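PDB 6C87: Rab GDP dissociation inhibitor alpha from Naegleria fowleri, which probably binds prenylated, GDP-bound Rab GTPases, slows release of their GDP and carries them between membrane and cytosol, as other Rab GDP dissociation inhibitors do. Local coordinates for residues S28-V33 with D430-I435; L147-L152 with E188-F193; P299-K304 with K405-F410. All blocks are in the same frame, centred on the assembly; numbering follows the deposited sequence.

Interactions 1 and 3 belong to one region of the fold. Their centres lie about 17 Å apart, and they touch where Phe-410 meets Arg-434 and Ile-435. Strand 409-411 of interaction 3 is an outermost strand, within this chain, of the parallel sheet. It is followed by helix 422-436, which joins helix 22-33 in interaction 1. Interaction 1 ties the start of the chain to its end, and the other two contacts fall between its segments. Interaction 2, which closes before interaction 3 opens, joins helices 143-157 and 188-198, about 40 Å from interaction 1 (centre to centre), across the chain's centre. Interactions 1 and 3 consolidate the sheet region; interaction 2 lies in a separate helical region.

Interaction 1. Residues S28-V33 with D430-I435; sequences SGLLSV and DIYERI
The ring of Tyr-432 meets Leu-30 and Leu-31 of the neighbouring helix. One ring carbon does the touching on its side. Tyr-432 CE1 lies 3.9 Å from Leu-30 CB and 4.0 Å from Leu-31 CD2. Both leucines approach the ring obliquely. Leu-30 meets it with CB, close to its own backbone, whereas Leu-31 uses the end of its chain. The Tyr-432 side chain reaches across because its CG is anti to the backbone N (chi1 -163°), which extends the ring toward helix 22-33. Leu-31 and Tyr-432 lie alongside each other, pointing opposite ways. Leu-31 leaves its helix to one side of the contact, but its CD2 methyl turns back to the ring. The same methyl, Leu-31 CD2, lies 4.3 Å from CG2 of Ile-435, a residue one helical turn beyond Tyr-432. No hydrogen bond crosses between the segments, and the contact rests on apolar packing.

The axes of the two segments approach to 11.3 Å and cross at -43°. The tyrosine ring fills part of this separation. Ile-27 extends the packing, touching both Tyr-432 and Ile-435. Helix 22-33 and helix 422-436 lie against the parallel sheet of the Rossmann-type fold. Leu-31 rests on Val-38 of strand 38-41, and Ile-435 on Met-290 and Val-292 of strand 290-293.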
loop_
_atom_site.group_PDB
_atom_site.type_symbol
_atom_site.label_atom_id
_atom_site.label_comp_id
_atom_site.label_asym_id
_atom_site.label_seq_id
_atom_site.Cartn_x
_atom_site.Cartn_y
_atom_site.Cartn_z
ATOM N N SER A 28 -15.590 -15.514 8.677
ATOM C CA SER A 28 -16.175 -15.243 9.987
ATOM C C SER A 28 -15.114 -14.842 11.009
ATOM O O SER A 28 -15.303 -13.882 11.768
ATOM C CB SER A 28 -16.945 -16.473 10.462
ATOM O OG SER A 28 -17.500 -16.285 11.748
ATOM N N GLY A 29 -13.979 -15.550 11.025
ATOM C CA GLY A 29 -12.909 -15.211 11.953
ATOM C C GLY A 29 -12.287 -13.854 11.680
ATOM O O GLY A 29 -11.998 -13.095 12.611
ATOM N N LEU A 30 -12.057 -13.534 10.403
ATOM C CA LEU A 30 -11.509 -12.227 10.050
ATOM C C LEU A 30 -12.442 -11.100 10.473
ATOM O O LEU A 30 -11.988 -10.057 10.961
ATOM C CB LEU A 30 -11.239 -12.158 8.548
ATOM C CG LEU A 30 -10.002 -12.896 8.040
ATOM C CD1 LEU A 30 -10.031 -12.941 6.535
ATOM C CD2 LEU A 30 -8.742 -12.199 8.533
ATOM N N LEU A 31 -13.753 -11.291 10.296
ATOM C CA LEU A 31 -14.711 -10.270 10.713
ATOM C C LEU A 31 -14.693 -10.075 12.225
ATOM O O LEU A 31 -14.808 -8.946 12.716
ATOM C CB LEU A 31 -16.114 -10.647 10.237
ATOM C CG LEU A 31 -16.355 -10.650 8.731
ATOM C CD1 LEU A 31 -17.611 -11.430 8.413
ATOM C CD2 LEU A 31 -16.484 -9.219 8.228
ATOM N N SER A 32 -14.551 -11.166 12.981
ATOM C CA SER A 32 -14.570 -11.065 14.436
ATOM C C SER A 32 -13.332 -10.344 14.958
ATOM O O SER A 32 -13.433 -9.526 15.877
ATOM C CB SER A 32 -14.705 -12.454 15.060
ATOM O OG SER A 32 -15.993 -12.995 14.810
ATOM N N VAL A 33 -12.149 -10.658 14.419
ATOM C CA VAL A 33 -10.941 -9.987 14.891
ATOM C C VAL A 33 -10.883 -8.533 14.430
ATOM O O VAL A 33 -10.109 -7.741 14.984
ATOM C CB VAL A 33 -9.673 -10.750 14.461
ATOM C CG1 VAL A 33 -9.780 -12.202 14.868
ATOM C CG2 VAL A 33 -9.414 -10.602 12.973
ATOM N N ASP A 430 -10.924 -12.287 -1.994
ATOM C CA ASP A 430 -11.880 -11.587 -2.834
ATOM C C ASP A 430 -13.166 -11.304 -2.069
ATOM O O ASP A 430 -13.691 -10.185 -2.111
ATOM C CB ASP A 430 -12.145 -12.388 -4.106
ATOM C CG ASP A 430 -13.126 -11.702 -5.015
ATOM O OD1 ASP A 430 -12.889 -10.513 -5.346
ATOM O OD2 ASP A 430 -14.105 -12.357 -5.424
ATOM N N ILE A 431 -13.681 -12.308 -1.352
ATOM C CA ILE A 431 -14.894 -12.122 -0.555
ATOM C C ILE A 431 -14.701 -11.007 0.468
ATOM O O ILE A 431 -15.565 -10.137 0.638
ATOM C CB ILE A 431 -15.294 -13.444 0.126
ATOM C CG1 ILE A 431 -15.793 -14.454 -0.913
ATOM C CG2 ILE A 431 -16.345 -13.202 1.205
ATOM C CD1 ILE A 431 -15.750 -15.899 -0.421
ATOM N N TYR A 432 -13.563 -11.014 1.162
ATOM C CA TYR A 432 -13.334 -10.004 2.190
ATOM C C TYR A 432 -13.195 -8.618 1.579
ATOM O O TYR A 432 -13.660 -7.628 2.158
ATOM C CB TYR A 432 -12.103 -10.361 3.029
ATOM C CG TYR A 432 -12.054 -9.609 4.336
ATOM C CD1 TYR A 432 -12.920 -9.931 5.373
ATOM C CD2 TYR A 432 -11.140 -8.574 4.539
ATOM C CE1 TYR A 432 -12.886 -9.242 6.577
ATOM C CE2 TYR A 432 -11.097 -7.875 5.742
ATOM C CZ TYR A 432 -11.975 -8.216 6.758
ATOM O OH TYR A 432 -11.950 -7.534 7.956
ATOM N N GLU A 433 -12.573 -8.525 0.402
ATOM C CA GLU A 433 -12.492 -7.236 -0.280
ATOM C C GLU A 433 -13.874 -6.755 -0.710
ATOM O O GLU A 433 -14.185 -5.561 -0.609
ATOM C CB GLU A 433 -11.573 -7.342 -1.490
ATOM C CG GLU A 433 -10.104 -7.351 -1.160
ATOM C CD GLU A 433 -9.268 -7.555 -2.395
ATOM O OE1 GLU A 433 -9.856 -7.952 -3.426
ATOM O OE2 GLU A 433 -8.040 -7.324 -2.342
ATOM N N ARG A 434 -14.719 -7.676 -1.182
ATOM C CA ARG A 434 -16.084 -7.320 -1.548
ATOM C C ARG A 434 -16.879 -6.851 -0.340
ATOM O O ARG A 434 -17.722 -5.955 -0.462
ATOM C CB ARG A 434 -16.776 -8.514 -2.205
ATOM C CG ARG A 434 -16.307 -8.816 -3.618
ATOM C CD ARG A 434 -16.234 -10.312 -3.864
ATOM N NE ARG A 434 -17.514 -10.957 -3.611
ATOM C CZ ARG A 434 -17.699 -12.272 -3.591
ATOM N NH1 ARG A 434 -16.683 -13.093 -3.816
ATOM N NH2 ARG A 434 -18.906 -12.769 -3.351
ATOM N N ILE A 435 -16.610 -7.422 0.837
ATOM C CA ILE A 435 -17.340 -7.025 2.037
ATOM C C ILE A 435 -16.927 -5.622 2.476
ATOM O O ILE A 435 -17.771 -4.737 2.649
ATOM C CB ILE A 435 -17.115 -8.057 3.160
ATOM C CG1 ILE A 435 -17.783 -9.384 2.813
ATOM C CG2 ILE A 435 -17.641 -7.533 4.492
ATOM C CD1 ILE A 435 -17.372 -10.518 3.718
#

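Interaction 2. Residues L147-L152 with E188-F193; sequences LKAKKL and EDTTDF
Thr-190 packs against Ala-149 where helices 143-157 and 188-198 come together. The backbones are close here, with the CA atoms of Ala-149 and Thr-190 6.4 Å apart. The small alanine side chain permits this approach. Its single methyl points at the threonine and meets both of its branches. Ala-149 CB lies 3.4 Å from Thr-190 OG1 and 3.6 Å from Thr-190 CG2. Thr-190 has the larger share of buried surface, and Ala-149 comes next. This is helix-helix packing at a small residue, in what is probably the helical domain known from GDI relatives.

The threonine torsion places the two branches differently. CG2 is anti to the backbone N, while OG1 stands beside that N (chi1 -63°). The methyl branch can therefore meet a second partner, Leu-152, one turn along from Ala-149. Leu-152 CD2 lies 4.1 Å from Thr-190 CG2. These two side chains lie side by side and point opposite ways. Leu-152 also packs on Ile-180, Tyr-181 and Tyr-184, and so links this contact to helix 177-184. Leu-141 touches both Ala-149 and Thr-190 from a loop.

The polar end of Thr-190 has its partner just outside segment 147-152. OG1 is hydrogen-bonded to Glu-145 OE2, on the same helix as Ala-149. The chemistry is therefore divided. Across the segments there are only van der Waals contacts, one of them between the alanine methyl and the threonine oxygen. The buried hydroxyl is satisfied by Glu-145, so one threonine joins the helices through both its methyl and its oxygen.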
loop_
_atom_site.group_PDB
_atom_site.type_symbol
_atom_site.label_atom_id
_atom_site.label_comp_id
_atom_site.label_asym_id
_atom_site.label_seq_id
_atom_site.Cartn_x
_atom_site.Cartn_y
_atom_site.Cartn_z
ATOM N N LEU A 147 18.681 -31.065 -21.076
ATOM C CA LEU A 147 19.653 -29.996 -21.268
ATOM C C LEU A 147 18.963 -28.658 -21.514
ATOM O O LEU A 147 19.393 -27.627 -20.981
ATOM C CB LEU A 147 20.596 -30.356 -22.414
ATOM C CG LEU A 147 21.427 -31.632 -22.224
ATOM C CD1 LEU A 147 21.866 -32.194 -23.567
ATOM C CD2 LEU A 147 22.646 -31.375 -21.339
ATOM N N LYS A 148 17.900 -28.652 -22.323
ATOM C CA LYS A 148 17.176 -27.411 -22.586
ATOM C C LYS A 148 16.516 -26.873 -21.321
ATOM O O LYS A 148 16.522 -25.661 -21.076
ATOM C CB LYS A 148 16.132 -27.629 -23.684
ATOM N N ALA A 149 15.924 -27.755 -20.513
ATOM C CA ALA A 149 15.289 -27.321 -19.274
ATOM C C ALA A 149 16.310 -26.930 -18.205
ATOM O O ALA A 149 16.001 -26.101 -17.343
ATOM C CB ALA A 149 14.356 -28.407 -18.755
ATOM N N LYS A 150 17.503 -27.540 -18.210
ATOM C CA LYS A 150 18.534 -27.141 -17.250
ATOM C C LYS A 150 18.947 -25.691 -17.456
ATOM O O LYS A 150 19.099 -24.933 -16.488
ATOM C CB LYS A 150 19.760 -28.053 -17.359
ATOM N N LYS A 151 19.138 -25.285 -18.712
ATOM C CA LYS A 151 19.491 -23.897 -18.991
ATOM C C LYS A 151 18.332 -22.959 -18.665
ATOM O O LYS A 151 18.549 -21.847 -18.171
ATOM C CB LYS A 151 19.928 -23.745 -20.453
ATOM N N LEU A 152 17.095 -23.387 -18.931
ATOM C CA LEU A 152 15.948 -22.540 -18.620
ATOM C C LEU A 152 15.819 -22.326 -17.118
ATOM O O LEU A 152 15.653 -21.191 -16.657
ATOM C CB LEU A 152 14.663 -23.154 -19.187
ATOM C CG LEU A 152 13.355 -22.639 -18.564
ATOM C CD1 LEU A 152 13.118 -21.170 -18.887
ATOM C CD2 LEU A 152 12.165 -23.484 -19.009
ATOM N N GLU A 188 6.129 -29.489 -23.708
ATOM C CA GLU A 188 5.171 -29.647 -22.616
ATOM C C GLU A 188 5.757 -30.430 -21.449
ATOM O O GLU A 188 5.353 -30.215 -20.303
ATOM C CB GLU A 188 3.893 -30.326 -23.118
ATOM N N ASP A 189 6.713 -31.325 -21.703
ATOM C CA ASP A 189 7.282 -32.098 -20.602
ATOM C C ASP A 189 7.978 -31.214 -19.574
ATOM O O ASP A 189 7.965 -31.530 -18.376
ATOM C CB ASP A 189 8.238 -33.165 -21.134
ATOM C CG ASP A 189 7.512 -34.263 -21.884
ATOM O OD1 ASP A 189 6.259 -34.278 -21.859
ATOM O OD2 ASP A 189 8.188 -35.126 -22.483
ATOM N N THR A 190 8.574 -30.101 -20.008
ATOM C CA THR A 190 9.202 -29.193 -19.053
ATOM C C THR A 190 8.171 -28.266 -18.422
ATOM O O THR A 190 8.136 -28.106 -17.197
ATOM C CB THR A 190 10.295 -28.361 -19.733
ATOM O OG1 THR A 190 11.340 -29.216 -20.211
ATOM C CG2 THR A 190 10.882 -27.349 -18.750
ATOM N N THR A 191 7.320 -27.646 -19.247
ATOM C CA THR A 191 6.366 -26.673 -18.729
ATOM C C THR A 191 5.307 -27.317 -17.844
ATOM O O THR A 191 4.726 -26.625 -16.999
ATOM C CB THR A 191 5.697 -25.910 -19.880
ATOM O OG1 THR A 191 4.905 -26.813 -20.660
ATOM C CG2 THR A 191 6.734 -25.230 -20.764
ATOM N N ASP A 192 5.042 -28.616 -18.017
ATOM C CA ASP A 192 4.039 -29.291 -17.199
ATOM C C ASP A 192 4.462 -29.343 -15.735
ATOM O O ASP A 192 3.798 -28.765 -14.865
ATOM C CB ASP A 192 3.778 -30.694 -17.744
ATOM C CG ASP A 192 2.745 -30.699 -18.861
ATOM O OD1 ASP A 192 2.497 -31.773 -19.445
ATOM O OD2 ASP A 192 2.232 -29.614 -19.206
ATOM N N PHE A 193 5.567 -30.030 -15.435
ATOM C CA PHE A 193 5.986 -30.109 -14.038
ATOM C C PHE A 193 6.381 -28.742 -13.500
ATOM O O PHE A 193 6.149 -28.444 -12.322
ATOM C CB PHE A 193 7.132 -31.120 -13.868
ATOM C CG PHE A 193 8.504 -30.606 -14.284
ATOM C CD1 PHE A 193 9.287 -29.848 -13.412
ATOM C CD2 PHE A 193 9.030 -30.933 -15.528
ATOM C CE1 PHE A 193 10.551 -29.395 -13.791
ATOM C CE2 PHE A 193 10.296 -30.494 -15.912
ATOM C CZ PHE A 193 11.056 -29.719 -15.042
#

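Interaction 3. Residues P299-K304 with K405-F410; sequences PEKVRK and KKDGVF
Lys-301 reaches over Val-409 to form a salt bridge with Asp-407. Its NZ lies 2.8 Å from Asp-407 OD2. The bond uses the anti lone pair of that oxygen, on the side away from OD1. Lysine and aspartate extend toward each other, so the charged groups meet between the two segments. The lysine chain is nearly extended as far as CE and then bends at its last torsion (chi4 -89°), which turns NZ to the carboxylate. With chi1 at 55°, the aspartate carboxylate folds back over its own turn and brings OD1 to the backbone of Val-409. There Val-409 N makes a weak hydrogen bond to Asp-407 OD1 at 3.4 Å. Both carboxylate oxygens are therefore engaged, OD2 by the lysine salt bridge and OD1 by the weak backbone bond.

The packed part of the contact lies along the lysine methylenes, at Val-409. The lysine chain runs athwart the valine. Lys-301 CD is 4.0 Å from Val-409 CG1, and Lys-301 CE is 4.0 Å from Val-409 CG2. Val-409 is buried, and Tyr-270 of strand 267-270 touches both it and Lys-301. The charged end is the more solvent-accessible side: Lys-301 and Asp-407 are both partly exposed. Only 109 Å² of surface is buried between the segments in all.

The contact joins two sheets. Segment 299-304 runs into strand 302-315 of the large mixed sheet, and Lys-301 makes backbone hydrogen bonds with Leu-401. Val-409 begins strand 409-411 at the border of the parallel sheet. There Gly-408 and Phe-410 make backbone hydrogen bonds with Val-291 of the adjacent strand 290-293.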
loop_
_atom_site.group_PDB
_atom_site.type_symbol
_atom_site.label_atom_id
_atom_site.label_comp_id
_atom_site.label_asym_id
_atom_site.label_seq_id
_atom_site.Cartn_x
_atom_site.Cartn_y
_atom_site.Cartn_z
ATOM N N PRO A 299 -29.648 -20.896 -3.500
ATOM C CA PRO A 299 -29.789 -21.562 -4.806
ATOM C C PRO A 299 -30.131 -20.609 -5.932
ATOM O O PRO A 299 -29.689 -20.821 -7.069
ATOM C CB PRO A 299 -30.928 -22.565 -4.568
ATOM C CG PRO A 299 -31.020 -22.714 -3.084
ATOM C CD PRO A 299 -30.638 -21.384 -2.525
ATOM N N GLU A 300 -30.903 -19.563 -5.651
ATOM C CA GLU A 300 -31.317 -18.628 -6.686
ATOM C C GLU A 300 -30.243 -17.606 -7.037
ATOM O O GLU A 300 -30.422 -16.860 -8.002
ATOM C CB GLU A 300 -32.597 -17.909 -6.258
ATOM N N LYS A 301 -29.123 -17.571 -6.315
ATOM C CA LYS A 301 -28.092 -16.563 -6.544
ATOM C C LYS A 301 -26.780 -17.147 -7.058
ATOM O O LYS A 301 -25.765 -16.443 -7.078
ATOM C CB LYS A 301 -27.826 -15.771 -5.265
ATOM C CG LYS A 301 -29.047 -15.092 -4.688
ATOM C CD LYS A 301 -28.631 -14.047 -3.669
ATOM C CE LYS A 301 -29.808 -13.177 -3.273
ATOM N NZ LYS A 301 -29.934 -12.003 -4.176
ATOM N N VAL A 302 -26.771 -18.408 -7.482
ATOM C CA VAL A 302 -25.568 -19.041 -7.994
ATOM C C VAL A 302 -25.900 -19.749 -9.303
ATOM O O VAL A 302 -27.063 -19.917 -9.670
ATOM C CB VAL A 302 -24.948 -20.021 -6.977
ATOM C CG1 VAL A 302 -24.442 -19.259 -5.757
ATOM C CG2 VAL A 302 -25.957 -21.083 -6.580
ATOM N N ARG A 303 -24.847 -20.136 -10.020
ATOM C CA ARG A 303 -24.955 -20.903 -11.251
ATOM C C ARG A 303 -23.999 -22.084 -11.182
ATOM O O ARG A 303 -22.913 -21.991 -10.605
ATOM C CB ARG A 303 -24.634 -20.041 -12.485
ATOM C CG ARG A 303 -23.231 -19.453 -12.444
ATOM C CD ARG A 303 -22.820 -18.758 -13.736
ATOM N NE ARG A 303 -21.399 -18.405 -13.703
ATOM C CZ ARG A 303 -20.414 -19.170 -14.174
ATOM N NH1 ARG A 303 -20.684 -20.343 -14.734
ATOM N NH2 ARG A 303 -19.152 -18.759 -14.090
ATOM N N LYS A 304 -24.403 -23.190 -11.799
ATOM C CA LYS A 304 -23.553 -24.370 -11.848
ATOM C C LYS A 304 -22.321 -24.088 -12.691
ATOM O O LYS A 304 -22.422 -23.520 -13.780
ATOM C CB LYS A 304 -24.307 -25.561 -12.442
ATOM C CG LYS A 304 -23.603 -26.895 -12.252
ATOM C CD LYS A 304 -24.530 -28.094 -12.385
ATOM C CE LYS A 304 -23.772 -29.249 -13.058
ATOM N NZ LYS A 304 -24.608 -30.435 -13.410
ATOM N N LYS A 405 -22.143 -6.823 -3.526
ATOM C CA LYS A 405 -22.155 -5.412 -3.167
ATOM C C LYS A 405 -23.534 -4.793 -3.358
ATOM O O LYS A 405 -23.905 -3.878 -2.616
ATOM C CB LYS A 405 -21.091 -4.661 -3.965
ATOM C CG LYS A 405 -19.675 -5.052 -3.547
ATOM C CD LYS A 405 -18.638 -4.056 -4.020
ATOM C CE LYS A 405 -17.232 -4.578 -3.780
ATOM N NZ LYS A 405 -16.205 -3.537 -4.060
ATOM N N LYS A 406 -24.311 -5.284 -4.325
ATOM C CA LYS A 406 -25.630 -4.704 -4.558
ATOM C C LYS A 406 -26.652 -5.188 -3.532
ATOM O O LYS A 406 -27.442 -4.388 -3.020
ATOM C CB LYS A 406 -26.105 -5.022 -5.980
ATOM N N ASP A 407 -26.652 -6.484 -3.214
ATOM C CA ASP A 407 -27.673 -7.064 -2.351
ATOM C C ASP A 407 -27.193 -7.413 -0.946
ATOM O O ASP A 407 -28.028 -7.738 -0.094
ATOM C CB ASP A 407 -28.264 -8.325 -2.999
ATOM C CG ASP A 407 -27.210 -9.341 -3.355
ATOM O OD1 ASP A 407 -26.009 -8.987 -3.347
ATOM O OD2 ASP A 407 -27.582 -10.497 -3.643
ATOM N N GLY A 408 -25.891 -7.344 -0.676
ATOM C CA GLY A 408 -25.374 -7.709 0.627
ATOM C C GLY A 408 -25.195 -9.192 0.866
ATOM O O GLY A 408 -24.942 -9.590 2.009
ATOM N N VAL A 409 -25.320 -10.023 -0.165
ATOM C CA VAL A 409 -25.180 -11.471 -0.042
ATOM C C VAL A 409 -23.853 -11.867 -0.670
ATOM O O VAL A 409 -23.705 -11.844 -1.899
ATOM C CB VAL A 409 -26.339 -12.224 -0.707
ATOM C CG1 VAL A 409 -26.188 -13.721 -0.486
ATOM C CG2 VAL A 409 -27.670 -11.733 -0.179
ATOM N N PHE A 410 -22.890 -12.242 0.166
ATOM C CA PHE A 410 -21.547 -12.595 -0.282
ATOM C C PHE A 410 -21.408 -14.111 -0.238
ATOM O O PHE A 410 -21.413 -14.713 0.842
ATOM C CB PHE A 410 -20.505 -11.893 0.583
ATOM C CG PHE A 410 -20.650 -10.403 0.581
ATOM C CD1 PHE A 410 -21.477 -9.773 1.495
ATOM C CD2 PHE A 410 -20.000 -9.631 -0.367
ATOM C CE1 PHE A 410 -21.633 -8.394 1.481
ATOM C CE2 PHE A 410 -20.148 -8.253 -0.389
ATOM C CZ PHE A 410 -20.969 -7.635 0.539
#